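Local coordinates for exopolysaccharide biosynthesis protein (Pantoea stewartii subsp. stewartii DC283, PDB 6TGF) that probably modifies glycan biofilm as a hydrolase, using a trimeric, bacteriophage tailspike-like parallel beta-helix, at residues Y545-L550 against W559-F564; V617-V620 against D626-V629; A129-D134 against V140-D145. All blocks are in the same frame, centred on the assembly; numbering follows the deposited sequence.

Contact 1: Y545-L550 against W559-F564; sequences YELANL and WEIEVF
Leu550 and Trp559 share one first torsion, CG placed opposite the carbonyl carbon and close to the backbone N (chi1 -59° in Leu550), and these torsions lay the leucine's fork on one face of the indole as the two side chains run antiparallel past one another. The branches divide the face. CD2 of Leu550 sits 4.0 Å from the centroid of the six-membered ring of Trp559, 17° off its normal, which makes a CH-pi contact over the benzene half. CD1 of Leu550 lies 3.8 Å from CG of Trp559, over the pyrrole end, and also meets CD1 of Ile561 tip to tip at 3.9 Å. Farther along, Leu547 CD1 passes alongside Ile561 CG2 at 3.8 Å. Ile561 thus spends one branch on each leucine.

The strand axes approach to 10.6 Å at 154°. That spacing is of two sheets stacked face to face, and the strands do belong to different antiparallel sheets, as in a beta-sandwich. The indole N-H is used on Ser552, just beyond the first strand. Glu560 points away from 545-550 and forms a salt bridge with Arg590 of the third subunit; Glu562 pairs with Arg590 of its own chain and with Lys645 of the second subunit, so both acidic side chains take part in the trimer interface. No polar bond crosses between the two strands, and cohesion here therefore rests on buried hydrocarbon and dispersion against the indole face.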
# COMPACT_ATOMS: atom_id res chain seq x y z
N TYR B 545 -40.01 20.39 -19.59
CA TYR B 545 -38.89 19.45 -19.33
C TYR B 545 -39.45 18.13 -18.78
O TYR B 545 -40.43 18.19 -18.02
CB TYR B 545 -37.90 20.04 -18.32
CG TYR B 545 -36.93 21.06 -18.88
CD1 TYR B 545 -35.70 20.68 -19.39
CD2 TYR B 545 -37.24 22.41 -18.87
CE1 TYR B 545 -34.81 21.61 -19.89
CE2 TYR B 545 -36.36 23.35 -19.37
CZ TYR B 545 -35.14 22.95 -19.88
OH TYR B 545 -34.26 23.88 -20.37
N GLU B 546 -38.85 17.00 -19.17
CA GLU B 546 -38.98 15.71 -18.45
C GLU B 546 -37.87 15.67 -17.40
O GLU B 546 -36.68 15.66 -17.79
CB GLU B 546 -38.88 14.51 -19.40
CG GLU B 546 -39.19 13.19 -18.72
CD GLU B 546 -39.12 11.96 -19.60
OE1 GLU B 546 -39.01 12.12 -20.84
OE2 GLU B 546 -39.16 10.84 -19.06
N LEU B 547 -38.23 15.69 -16.11
CA LEU B 547 -37.26 15.65 -14.98
C LEU B 547 -36.60 14.27 -14.96
O LEU B 547 -35.38 14.19 -15.21
CB LEU B 547 -37.98 15.95 -13.66
CG LEU B 547 -38.46 17.39 -13.48
CD1 LEU B 547 -39.04 17.59 -12.09
CD2 LEU B 547 -37.34 18.39 -13.73
N ALA B 548 -37.38 13.21 -14.69
CA ALA B 548 -36.88 11.83 -14.52
C ALA B 548 -38.03 10.82 -14.59
O ALA B 548 -39.20 11.25 -14.53
CB ALA B 548 -36.14 11.72 -13.21
N ASN B 549 -37.68 9.54 -14.71
CA ASN B 549 -38.57 8.39 -14.41
C ASN B 549 -38.25 7.91 -12.99
O ASN B 549 -37.10 7.51 -12.75
CB ASN B 549 -38.42 7.25 -15.41
CG ASN B 549 -39.23 6.03 -15.03
OD1 ASN B 549 -40.46 6.08 -15.03
ND2 ASN B 549 -38.56 4.94 -14.70
N LEU B 550 -39.23 7.98 -12.08
CA LEU B 550 -39.12 7.49 -10.68
C LEU B 550 -39.53 6.01 -10.64
O LEU B 550 -40.69 5.71 -10.99
CB LEU B 550 -40.03 8.33 -9.77
CG LEU B 550 -39.73 9.83 -9.73
CD1 LEU B 550 -40.82 10.56 -8.96
CD2 LEU B 550 -38.37 10.11 -9.12
N TRP B 559 -42.44 10.09 -3.03
CA TRP B 559 -41.37 10.98 -3.55
C TRP B 559 -41.80 12.44 -3.36
O TRP B 559 -43.00 12.73 -3.57
CB TRP B 559 -41.08 10.70 -5.03
CG TRP B 559 -40.59 9.32 -5.33
CD1 TRP B 559 -41.35 8.21 -5.58
CD2 TRP B 559 -39.22 8.89 -5.45
NE1 TRP B 559 -40.55 7.13 -5.83
CE2 TRP B 559 -39.24 7.52 -5.76
CE3 TRP B 559 -37.99 9.54 -5.32
CZ2 TRP B 559 -38.07 6.78 -5.94
CZ3 TRP B 559 -36.83 8.81 -5.49
CH2 TRP B 559 -36.88 7.44 -5.80
N GLU B 560 -40.87 13.32 -2.99
CA GLU B 560 -41.05 14.79 -3.03
C GLU B 560 -39.88 15.40 -3.82
O GLU B 560 -38.76 15.41 -3.30
CB GLU B 560 -41.12 15.38 -1.62
CG GLU B 560 -41.37 16.88 -1.61
CD GLU B 560 -41.43 17.50 -0.22
OE1 GLU B 560 -42.54 17.78 0.25
OE2 GLU B 560 -40.35 17.71 0.38
N ILE B 561 -40.16 15.88 -5.04
CA ILE B 561 -39.19 16.60 -5.91
C ILE B 561 -39.31 18.10 -5.62
O ILE B 561 -40.34 18.70 -6.02
CB ILE B 561 -39.43 16.29 -7.40
CG1 ILE B 561 -39.21 14.81 -7.72
CG2 ILE B 561 -38.57 17.19 -8.29
CD1 ILE B 561 -39.84 14.36 -9.01
N GLU B 562 -38.31 18.67 -4.95
CA GLU B 562 -38.19 20.13 -4.70
C GLU B 562 -37.48 20.77 -5.89
O GLU B 562 -36.29 20.47 -6.09
CB GLU B 562 -37.43 20.39 -3.40
CG GLU B 562 -37.19 21.86 -3.11
CD GLU B 562 -36.33 22.14 -1.89
OE1 GLU B 562 -36.03 23.32 -1.64
OE2 GLU B 562 -35.95 21.17 -1.21
N VAL B 563 -38.18 21.61 -6.65
CA VAL B 563 -37.59 22.51 -7.69
C VAL B 563 -37.20 23.81 -6.99
O VAL B 563 -38.04 24.73 -6.92
CB VAL B 563 -38.56 22.75 -8.87
CG1 VAL B 563 -37.94 23.64 -9.93
CG2 VAL B 563 -39.03 21.44 -9.48
N PHE B 564 -35.97 23.87 -6.47
CA PHE B 564 -35.41 25.04 -5.75
C PHE B 564 -34.94 26.09 -6.77
O PHE B 564 -34.36 25.70 -7.80
CB PHE B 564 -34.27 24.62 -4.83
CG PHE B 564 -33.62 25.76 -4.09
CD1 PHE B 564 -34.29 26.41 -3.06
CD2 PHE B 564 -32.35 26.21 -4.43
CE1 PHE B 564 -33.71 27.47 -2.39
CE2 PHE B 564 -31.77 27.27 -3.75
CZ PHE B 564 -32.45 27.89 -2.73

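Contact 2: V617-V620 against D626-V629; sequences VRYV and DTQV
The carbonyl oxygen of Gln628 accepts the N-H of Val620 from the facing strand, at 2.9 Å from N to O. The amide nitrogen of Val620 lies in the carbonyl plane of Gln628, with a C=O...N angle of 153°, so this bond is well directed. A CA-H contact from Tyr619 to the same oxygen is secondary and bent. The return partner, Gln628 N to Val620 O at 3.0 Å, is of similar length but less aligned, the donor being tilted 34° from the carbonyl plane. The same Val620 O has CA of Thr627 at 3.6 Å as a further, softer C-H contact.

Two reciprocal bonds around Val620 and Gln628 define an antiparallel hydrogen-bonded pair; Tyr619 and Val629 follow as a non-hydrogen-bonded pair, their CA atoms 4.5 Å apart. This is the closing part of the beta hairpin formed by strands 614-620 and 626-633, set within an antiparallel sheet in which 626-633 also borders 543-551.

On the sheet face carrying Val620 and Gln628, the glutamine amide passes slantwise by the valine methyl. The glutamine chain bends at its second torsion (chi2 96°), which folds the amide back so that OE1 comes to 3.4 Å from CG1 of Val620, a van der Waals contact. NE2 is meanwhile hydrogen-bonded to OD1 of Asn549 in the next strand. The other face carries Tyr619, CD2 of whose ring lies 4.3 Å from CG2 of Thr627, an oblique approach. The Tyr619 ring also has His674 edge-to-face and packs on Asp574 of the third subunit. Asp626, near the turn, is hydrogen-bonded to Thr623 through OD2 and to Asn549 through OD1.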
# COMPACT_ATOMS: atom_id res chain seq x y z
N VAL B 617 -47.49 20.95 -13.92
CA VAL B 617 -46.87 19.61 -13.70
C VAL B 617 -47.79 18.55 -14.31
O VAL B 617 -49.00 18.55 -13.97
CB VAL B 617 -46.62 19.34 -12.20
CG1 VAL B 617 -46.10 17.93 -11.95
CG2 VAL B 617 -45.69 20.37 -11.59
N ARG B 618 -47.25 17.70 -15.17
CA ARG B 618 -47.93 16.50 -15.73
C ARG B 618 -47.03 15.28 -15.48
O ARG B 618 -45.80 15.47 -15.34
CB ARG B 618 -48.23 16.68 -17.22
CG ARG B 618 -49.04 17.93 -17.53
CD ARG B 618 -49.47 17.99 -18.99
NE ARG B 618 -50.58 17.09 -19.25
CZ ARG B 618 -51.87 17.41 -19.18
NH1 ARG B 618 -52.25 18.63 -18.85
NH2 ARG B 618 -52.79 16.49 -19.44
N TYR B 619 -47.62 14.08 -15.41
CA TYR B 619 -46.90 12.81 -15.17
C TYR B 619 -47.49 11.70 -16.05
O TYR B 619 -48.60 11.87 -16.59
CB TYR B 619 -46.95 12.44 -13.68
CG TYR B 619 -48.30 12.03 -13.17
CD1 TYR B 619 -49.21 12.98 -12.72
CD2 TYR B 619 -48.69 10.70 -13.13
CE1 TYR B 619 -50.46 12.62 -12.25
CE2 TYR B 619 -49.93 10.32 -12.66
CZ TYR B 619 -50.82 11.29 -12.22
OH TYR B 619 -52.05 10.92 -11.75
N VAL B 620 -46.73 10.60 -16.19
CA VAL B 620 -47.11 9.39 -16.97
C VAL B 620 -46.79 8.16 -16.11
O VAL B 620 -45.60 7.81 -15.99
CB VAL B 620 -46.37 9.34 -18.32
CG1 VAL B 620 -46.63 8.04 -19.07
CG2 VAL B 620 -46.71 10.54 -19.19
N ASP B 626 -43.16 2.46 -12.36
CA ASP B 626 -42.49 3.56 -13.10
C ASP B 626 -43.43 4.77 -13.22
O ASP B 626 -44.61 4.57 -13.58
CB ASP B 626 -42.03 3.07 -14.48
CG ASP B 626 -41.05 1.91 -14.40
OD1 ASP B 626 -39.86 2.17 -14.13
OD2 ASP B 626 -41.50 0.76 -14.58
N THR B 627 -42.91 5.97 -12.94
CA THR B 627 -43.62 7.28 -13.04
C THR B 627 -42.68 8.32 -13.66
O THR B 627 -41.70 8.69 -12.98
CB THR B 627 -44.11 7.76 -11.67
OG1 THR B 627 -44.79 6.68 -11.02
CG2 THR B 627 -45.04 8.96 -11.77
N GLN B 628 -42.97 8.78 -14.88
CA GLN B 628 -42.28 9.93 -15.52
C GLN B 628 -42.93 11.23 -15.05
O GLN B 628 -44.18 11.30 -15.09
CB GLN B 628 -42.33 9.84 -17.05
CG GLN B 628 -41.50 8.70 -17.63
CD GLN B 628 -42.34 7.47 -17.90
OE1 GLN B 628 -43.25 7.49 -18.73
NE2 GLN B 628 -42.04 6.39 -17.20
N VAL B 629 -42.13 12.21 -14.63
CA VAL B 629 -42.59 13.54 -14.14
C VAL B 629 -42.10 14.62 -15.11
O VAL B 629 -40.88 14.67 -15.37
CB VAL B 629 -42.10 13.81 -12.70
CG1 VAL B 629 -42.53 15.19 -12.20
CG2 VAL B 629 -42.57 12.73 -11.74

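Contact 3: A129-D134 against V140-D145; sequences AMALED and VFNIPD
Two successive residues, Val140 and Phe141, face the single residue Leu132, and both offer their N-H to its carbonyl oxygen. The two bonds are unequal: Val140 N reaches Leu132 O at 2.7 Å, tilted 21° from the carbonyl plane, whereas the bond from Phe141 N is weak at 3.4 Å. The return bond, Leu132 N to Phe141 O, is weak as well, so this pair is loosely held in both directions. Regular pairing is found at Met130 and Ile143, which exchange bonds of 2.9 Å (Met130 N to Ile143 O) and 3.0 Å (Ile143 N to Met130 O).

The bulge puts Val140 and Phe141 both beside Leu132, whose CG is anti to the backbone N (chi1 -178°) and whose side chain runs the same way as theirs. Its CB comes 3.5 Å from CD2 of Phe141 and its CD2 3.6 Å from CE2 of that ring, approached obliquely; the same CD2 is 4.0 Å from CB of Val140. Met130 and Ile143 share this face, while Ala131 and Asn142 occupy the reverse. The arrangement is a beta hairpin with a classic bulge, its second strand outermost within its chain in an antiparallel sheet of the region related to phage head-binding domains.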
# COMPACT_ATOMS: atom_id res chain seq x y z
N ALA B 129 55.72 -27.07 19.95
CA ALA B 129 56.17 -26.76 18.58
C ALA B 129 55.99 -28.02 17.73
O ALA B 129 56.12 -29.13 18.28
CB ALA B 129 57.61 -26.31 18.58
N MET B 130 55.69 -27.85 16.44
CA MET B 130 55.53 -28.98 15.48
C MET B 130 56.21 -28.62 14.15
O MET B 130 55.97 -27.50 13.65
CB MET B 130 54.04 -29.28 15.23
CG MET B 130 53.81 -30.60 14.51
SD MET B 130 52.08 -30.82 14.05
CE MET B 130 51.43 -31.55 15.55
N ALA B 131 57.02 -29.54 13.63
CA ALA B 131 57.77 -29.40 12.36
C ALA B 131 57.58 -30.66 11.51
O ALA B 131 57.71 -31.77 12.06
CB ALA B 131 59.23 -29.16 12.66
N LEU B 132 57.26 -30.47 10.23
CA LEU B 132 57.13 -31.57 9.23
C LEU B 132 58.08 -31.29 8.06
O LEU B 132 57.99 -30.20 7.47
CB LEU B 132 55.67 -31.64 8.75
CG LEU B 132 55.35 -32.75 7.75
CD1 LEU B 132 55.55 -34.13 8.37
CD2 LEU B 132 53.93 -32.61 7.23
N GLU B 133 58.97 -32.25 7.77
CA GLU B 133 59.81 -32.30 6.54
C GLU B 133 59.34 -33.48 5.68
O GLU B 133 58.83 -34.46 6.26
CB GLU B 133 61.29 -32.48 6.89
CG GLU B 133 61.92 -31.27 7.54
CD GLU B 133 63.43 -31.35 7.70
OE1 GLU B 133 63.97 -32.47 7.63
OE2 GLU B 133 64.06 -30.29 7.89
N ASP B 134 59.53 -33.38 4.36
CA ASP B 134 59.38 -34.52 3.42
C ASP B 134 60.68 -35.33 3.46
O ASP B 134 61.63 -34.88 4.14
CB ASP B 134 58.99 -34.05 2.01
CG ASP B 134 60.06 -33.26 1.27
OD1 ASP B 134 61.12 -33.00 1.87
OD2 ASP B 134 59.81 -32.90 0.10
N VAL B 140 57.63 -28.61 5.32
CA VAL B 140 56.20 -28.36 4.98
C VAL B 140 55.67 -27.33 5.98
O VAL B 140 55.16 -26.28 5.53
CB VAL B 140 55.37 -29.66 4.99
CG1 VAL B 140 53.95 -29.43 4.49
CG2 VAL B 140 56.04 -30.77 4.20
N PHE B 141 55.78 -27.62 7.28
CA PHE B 141 55.55 -26.68 8.41
C PHE B 141 56.85 -26.46 9.18
O PHE B 141 57.74 -27.32 9.13
CB PHE B 141 54.54 -27.21 9.44
CG PHE B 141 53.30 -27.89 8.90
CD1 PHE B 141 52.29 -27.15 8.32
CD2 PHE B 141 53.13 -29.25 9.05
CE1 PHE B 141 51.14 -27.77 7.85
CE2 PHE B 141 51.98 -29.88 8.59
CZ PHE B 141 50.99 -29.13 7.99
N ASN B 142 56.92 -25.33 9.89
CA ASN B 142 57.86 -25.08 11.01
C ASN B 142 57.18 -24.12 11.99
O ASN B 142 57.42 -22.90 11.91
CB ASN B 142 59.21 -24.55 10.51
CG ASN B 142 60.24 -24.41 11.62
OD1 ASN B 142 60.12 -25.03 12.67
ND2 ASN B 142 61.25 -23.60 11.39
N ILE B 143 56.34 -24.67 12.87
CA ILE B 143 55.47 -23.89 13.81
C ILE B 143 56.08 -23.96 15.20
O ILE B 143 56.17 -25.04 15.79
CB ILE B 143 54.02 -24.43 13.78
CG1 ILE B 143 53.45 -24.42 12.36
CG2 ILE B 143 53.14 -23.66 14.75
CD1 ILE B 143 52.25 -25.32 12.16
N PRO B 144 56.52 -22.82 15.78
CA PRO B 144 57.17 -22.81 17.09
C PRO B 144 56.18 -23.01 18.25
O PRO B 144 56.61 -23.44 19.30
CB PRO B 144 57.82 -21.43 17.15
CG PRO B 144 56.91 -20.56 16.31
CD PRO B 144 56.41 -21.47 15.21
N ASP B 145 54.90 -22.68 18.04
CA ASP B 145 53.81 -22.88 19.03
C ASP B 145 52.49 -23.02 18.27
O ASP B 145 52.07 -22.02 17.65
CB ASP B 145 53.78 -21.74 20.05
CG ASP B 145 52.78 -21.94 21.18
OD1 ASP B 145 52.27 -23.07 21.34
OD2 ASP B 145 52.52 -20.95 21.91

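How the contacts relate
Contact 3 comes first along the chain and lies on the opposite side of its centre from the other two: its centre is about 107 Å from that of contact 1 and about 112 Å from that of contact 2. The parallel beta-helix runs between them in sequence. Contacts 1 and 2 are neighbours, with centres about 9 Å apart, and meet through adjacent strands 543-551 and 626-633, where Leu550 N probably bonds to Thr627 O. Contact 1 joins that sheet to a second one, whereas contact 2 pairs strands within it. The antiparallel modules flanking the beta-helix thus differ from the central parallel beta-helix itself, consistent with a tailspike-like plan.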